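Local coordinates for protein GH59 galactosidase (Clostridium cellulolyticum, PDB 2V4V) that binds xylose as the family 6 carbohydrate-binding module of a larger family 59 glycoside hydrolase that probably degrades polysaccharides, at residues F46-A58 with G117-E129. Numbering follows the deposited sequence.
Sequences FGDGVGGFQARVA and GYLFNLNWFTFSE. With NA (sodium ion), chain C; XYP (beta-D-xylopyranose), chain B.
Phe127 has an aromatic edge against each of its faces. Phe46 CE1 stands over the ring centre, 3.7 Å from Phe127 CE1 with the planes at 72°, and Phe53 presents CD1 to the opposite face, nearer the rim, at 66°; both pairs are T-shaped. Phe53 CE1 also lies 3.6 Å from Phe125 CD1, its ring carried there by a chi1 of 171° that sets CG opposite the backbone N. Beyond these rings, Ala55 CB meets Leu122 CD1 at 3.7 Å. On the other sheet face, Arg56 CB sits over the five-membered ring of Trp124, 3.6 Å from its centroid, a CH-pi contact, and the chain then bends at chi2 so that the guanidinium reaches salt bridges with Glu25 and Asp94.

Strands 52-58 and 121-128 are antiparallel neighbours in one sheet of the CBM6 beta-sandwich. Phe53, Phe125 and Phe127 point into its core, toward Leu110 and Ile68; Phe46 comes from the opposite sheet, so its contact with Phe127 crosses the sandwich. Paired backbone bonds join Gln54 to Thr126 and Ala58 to Asn121. At one end Ser128 O accepts both Gly51 N, at 2.8 Å, and Gly52 N, at 3.1 Å and more bent: a classic beta bulge. Arg56 O takes Asn123 N, anchoring a residue that binds sodium through both O and OD1, alongside Glu8, Glu10, Glu28 and a water. Before the strand begins, Tyr118 turns one ring face to xylose C5, 3.7 Å from Tyr118 CD2.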
# COMPACT_ATOMS: atom_id res chain seq x y z
N PHE A 46 -8.07 -2.48 13.29
CA PHE A 46 -7.68 -3.85 13.06
C PHE A 46 -8.45 -4.88 13.86
O PHE A 46 -8.30 -6.08 13.62
CB PHE A 46 -6.19 -4.03 13.41
CG PHE A 46 -5.29 -3.42 12.40
CD1 PHE A 46 -4.88 -4.17 11.29
CD2 PHE A 46 -4.98 -2.03 12.47
CE1 PHE A 46 -4.06 -3.57 10.30
CE2 PHE A 46 -4.18 -1.43 11.53
CZ PHE A 46 -3.71 -2.19 10.43
N GLY A 47 -9.26 -4.42 14.81
CA GLY A 47 -9.92 -5.34 15.76
C GLY A 47 -8.90 -6.31 16.34
O GLY A 47 -7.77 -5.91 16.72
N ASP A 48 -9.26 -7.58 16.36
CA ASP A 48 -8.34 -8.64 16.80
C ASP A 48 -8.52 -9.80 15.83
O ASP A 48 -9.55 -10.50 15.88
CB ASP A 48 -8.68 -9.05 18.25
CG ASP A 48 -8.18 -10.44 18.63
OD1 ASP A 48 -9.04 -11.23 19.10
OD2 ASP A 48 -6.96 -10.72 18.48
N GLY A 49 -7.56 -9.99 14.93
CA GLY A 49 -7.70 -11.08 13.94
C GLY A 49 -6.85 -10.98 12.69
O GLY A 49 -6.88 -11.92 11.88
N VAL A 50 -6.07 -9.89 12.53
CA VAL A 50 -5.36 -9.64 11.24
C VAL A 50 -4.32 -10.73 10.94
O VAL A 50 -3.59 -11.15 11.85
CB VAL A 50 -4.68 -8.24 11.18
CG1 VAL A 50 -3.39 -8.17 12.06
CG2 VAL A 50 -4.36 -7.88 9.71
N GLY A 51 -4.27 -11.19 9.69
CA GLY A 51 -3.25 -12.15 9.29
C GLY A 51 -2.54 -11.84 7.96
O GLY A 51 -1.48 -12.37 7.67
N GLY A 52 -3.12 -10.93 7.17
CA GLY A 52 -2.59 -10.73 5.82
C GLY A 52 -2.92 -9.38 5.22
O GLY A 52 -3.73 -8.64 5.76
N PHE A 53 -2.33 -9.12 4.06
CA PHE A 53 -2.50 -7.82 3.34
C PHE A 53 -2.48 -8.13 1.84
O PHE A 53 -1.69 -8.97 1.38
CB PHE A 53 -1.32 -6.94 3.71
CG PHE A 53 -1.19 -5.64 2.91
CD1 PHE A 53 -1.77 -4.45 3.37
CD2 PHE A 53 -0.39 -5.60 1.77
CE1 PHE A 53 -1.56 -3.26 2.69
CE2 PHE A 53 -0.19 -4.40 1.08
CZ PHE A 53 -0.78 -3.23 1.55
N GLN A 54 -3.37 -7.45 1.11
CA GLN A 54 -3.51 -7.62 -0.33
C GLN A 54 -3.52 -6.24 -0.94
O GLN A 54 -4.30 -5.37 -0.51
CB GLN A 54 -4.82 -8.38 -0.61
CG GLN A 54 -5.16 -8.62 -2.08
CD GLN A 54 -6.60 -9.11 -2.26
OE1 GLN A 54 -7.43 -9.01 -1.34
NE2 GLN A 54 -6.91 -9.60 -3.46
N ALA A 55 -2.65 -6.04 -1.93
CA ALA A 55 -2.61 -4.75 -2.63
C ALA A 55 -2.78 -4.94 -4.14
O ALA A 55 -2.20 -5.88 -4.72
CB ALA A 55 -1.29 -4.06 -2.36
N ARG A 56 -3.58 -4.05 -4.75
CA ARG A 56 -3.81 -4.11 -6.20
C ARG A 56 -2.82 -3.15 -6.88
O ARG A 56 -2.92 -1.95 -6.70
CB ARG A 56 -5.26 -3.69 -6.49
CG ARG A 56 -5.69 -3.87 -7.91
CD ARG A 56 -5.80 -5.37 -8.24
NE ARG A 56 -6.19 -5.52 -9.64
CZ ARG A 56 -6.23 -6.68 -10.30
NH1 ARG A 56 -5.93 -7.82 -9.66
NH2 ARG A 56 -6.56 -6.69 -11.59
N VAL A 57 -1.83 -3.72 -7.57
CA VAL A 57 -0.65 -2.96 -7.99
C VAL A 57 -0.26 -3.20 -9.44
O VAL A 57 -0.56 -4.27 -10.00
CB VAL A 57 0.58 -3.33 -7.15
CG1 VAL A 57 0.50 -2.69 -5.74
CG2 VAL A 57 0.71 -4.86 -7.07
N ALA A 58 0.38 -2.20 -10.05
CA ALA A 58 0.88 -2.31 -11.43
C ALA A 58 2.32 -1.79 -11.45
O ALA A 58 2.69 -0.92 -10.63
CB ALA A 58 0.04 -1.46 -12.38
N GLY A 117 14.37 4.74 -9.52
CA GLY A 117 13.30 4.89 -10.49
C GLY A 117 11.93 4.70 -9.87
O GLY A 117 11.81 4.62 -8.65
N TYR A 118 10.89 4.63 -10.70
CA TYR A 118 9.54 4.45 -10.18
C TYR A 118 9.31 2.98 -9.86
O TYR A 118 9.80 2.08 -10.58
CB TYR A 118 8.58 4.89 -11.23
CG TYR A 118 8.64 6.35 -11.54
CD1 TYR A 118 8.27 7.32 -10.60
CD2 TYR A 118 8.99 6.78 -12.82
CE1 TYR A 118 8.30 8.68 -10.91
CE2 TYR A 118 9.01 8.14 -13.14
CZ TYR A 118 8.63 9.08 -12.19
OH TYR A 118 8.64 10.42 -12.52
N LEU A 119 8.56 2.75 -8.78
CA LEU A 119 8.43 1.39 -8.27
C LEU A 119 7.14 0.67 -8.74
O LEU A 119 7.20 -0.44 -9.34
CB LEU A 119 8.50 1.39 -6.74
CG LEU A 119 9.74 2.08 -6.15
CD1 LEU A 119 9.66 1.95 -4.69
CD2 LEU A 119 11.06 1.54 -6.64
N PHE A 120 5.98 1.24 -8.40
CA PHE A 120 4.70 0.60 -8.79
C PHE A 120 3.61 1.64 -8.57
O PHE A 120 3.88 2.73 -7.98
CB PHE A 120 4.40 -0.64 -7.90
CG PHE A 120 4.75 -0.43 -6.40
CD1 PHE A 120 3.93 0.32 -5.55
CD2 PHE A 120 5.96 -0.94 -5.89
CE1 PHE A 120 4.33 0.53 -4.19
CE2 PHE A 120 6.35 -0.75 -4.56
CZ PHE A 120 5.53 -0.03 -3.72
N ASN A 121 2.43 1.35 -9.13
CA ASN A 121 1.20 2.14 -8.90
C ASN A 121 0.30 1.30 -7.98
O ASN A 121 0.26 0.05 -8.11
CB ASN A 121 0.46 2.38 -10.23
CG ASN A 121 1.19 3.30 -11.17
OD1 ASN A 121 0.95 3.31 -12.41
ND2 ASN A 121 2.13 4.05 -10.61
N LEU A 122 -0.46 1.98 -7.10
CA LEU A 122 -1.30 1.26 -6.12
C LEU A 122 -2.72 1.73 -6.33
O LEU A 122 -2.99 2.91 -6.23
CB LEU A 122 -0.83 1.58 -4.67
CG LEU A 122 -1.66 1.04 -3.51
CD1 LEU A 122 -1.59 -0.52 -3.45
CD2 LEU A 122 -1.06 1.64 -2.23
N ASN A 123 -3.62 0.78 -6.62
CA ASN A 123 -5.01 1.10 -6.86
C ASN A 123 -5.81 1.09 -5.54
O ASN A 123 -6.43 2.09 -5.15
CB ASN A 123 -5.56 0.09 -7.88
CG ASN A 123 -7.03 0.31 -8.22
OD1 ASN A 123 -7.69 1.23 -7.69
ND2 ASN A 123 -7.56 -0.55 -9.10
N TRP A 124 -5.73 -0.02 -4.81
CA TRP A 124 -6.43 -0.17 -3.53
C TRP A 124 -5.71 -1.26 -2.73
O TRP A 124 -4.85 -1.94 -3.25
CB TRP A 124 -7.93 -0.49 -3.73
CG TRP A 124 -8.23 -1.71 -4.54
CD1 TRP A 124 -8.53 -1.74 -5.87
CD2 TRP A 124 -8.26 -3.07 -4.10
NE1 TRP A 124 -8.74 -3.02 -6.30
CE2 TRP A 124 -8.60 -3.86 -5.22
CE3 TRP A 124 -8.10 -3.69 -2.84
CZ2 TRP A 124 -8.72 -5.25 -5.14
CZ3 TRP A 124 -8.19 -5.08 -2.77
CH2 TRP A 124 -8.53 -5.84 -3.92
N PHE A 125 -6.04 -1.38 -1.44
CA PHE A 125 -5.48 -2.49 -0.68
C PHE A 125 -6.50 -2.88 0.37
O PHE A 125 -7.49 -2.16 0.63
CB PHE A 125 -4.17 -2.08 -0.01
CG PHE A 125 -4.32 -0.89 0.90
CD1 PHE A 125 -4.44 -1.11 2.27
CD2 PHE A 125 -4.32 0.42 0.41
CE1 PHE A 125 -4.58 -0.05 3.14
CE2 PHE A 125 -4.48 1.47 1.29
CZ PHE A 125 -4.59 1.24 2.63
N THR A 126 -6.23 -4.00 1.02
CA THR A 126 -7.08 -4.42 2.15
C THR A 126 -6.29 -5.36 3.06
O THR A 126 -5.25 -5.92 2.63
CB THR A 126 -8.37 -5.17 1.66
OG1 THR A 126 -9.30 -5.35 2.75
CG2 THR A 126 -8.01 -6.51 0.99
N PHE A 127 -6.75 -5.54 4.30
CA PHE A 127 -6.18 -6.58 5.15
C PHE A 127 -7.13 -7.79 5.24
O PHE A 127 -8.34 -7.65 5.03
CB PHE A 127 -5.91 -6.08 6.55
CG PHE A 127 -4.83 -5.05 6.62
CD1 PHE A 127 -3.52 -5.44 6.93
CD2 PHE A 127 -5.10 -3.70 6.37
CE1 PHE A 127 -2.50 -4.48 7.02
CE2 PHE A 127 -4.09 -2.72 6.47
CZ PHE A 127 -2.78 -3.11 6.76
N SER A 128 -6.59 -8.95 5.58
CA SER A 128 -7.41 -10.16 5.73
C SER A 128 -7.23 -10.69 7.13
O SER A 128 -6.18 -10.50 7.73
CB SER A 128 -6.99 -11.23 4.72
OG SER A 128 -5.57 -11.42 4.79
N GLU A 129 -8.27 -11.35 7.64
CA GLU A 129 -8.20 -11.97 8.95
C GLU A 129 -7.42 -13.27 8.88
O GLU A 129 -7.33 -13.92 7.81
CB GLU A 129 -9.61 -12.24 9.50
CG GLU A 129 -10.33 -10.99 9.95
CD GLU A 129 -11.51 -11.32 10.87
OE1 GLU A 129 -12.39 -12.10 10.43
OE2 GLU A 129 -11.53 -10.81 12.03
NA NA C . -8.02 3.31 -6.46
O1 XYP B . 4.75 8.30 -16.43
C1 XYP B . 4.48 7.94 -15.09
C2 XYP B . 3.20 7.12 -15.12
C3 XYP B . 2.85 6.65 -13.72
C4 XYP B . 4.06 6.00 -13.06
C5 XYP B . 5.30 6.90 -13.20
O2 XYP B . 2.09 7.90 -15.56
O3 XYP B . 1.76 5.75 -13.76
O4 XYP B . 3.84 5.79 -11.69
O5 XYP B . 5.52 7.19 -14.57
O HOH W 1 -10.18 4.30 -7.15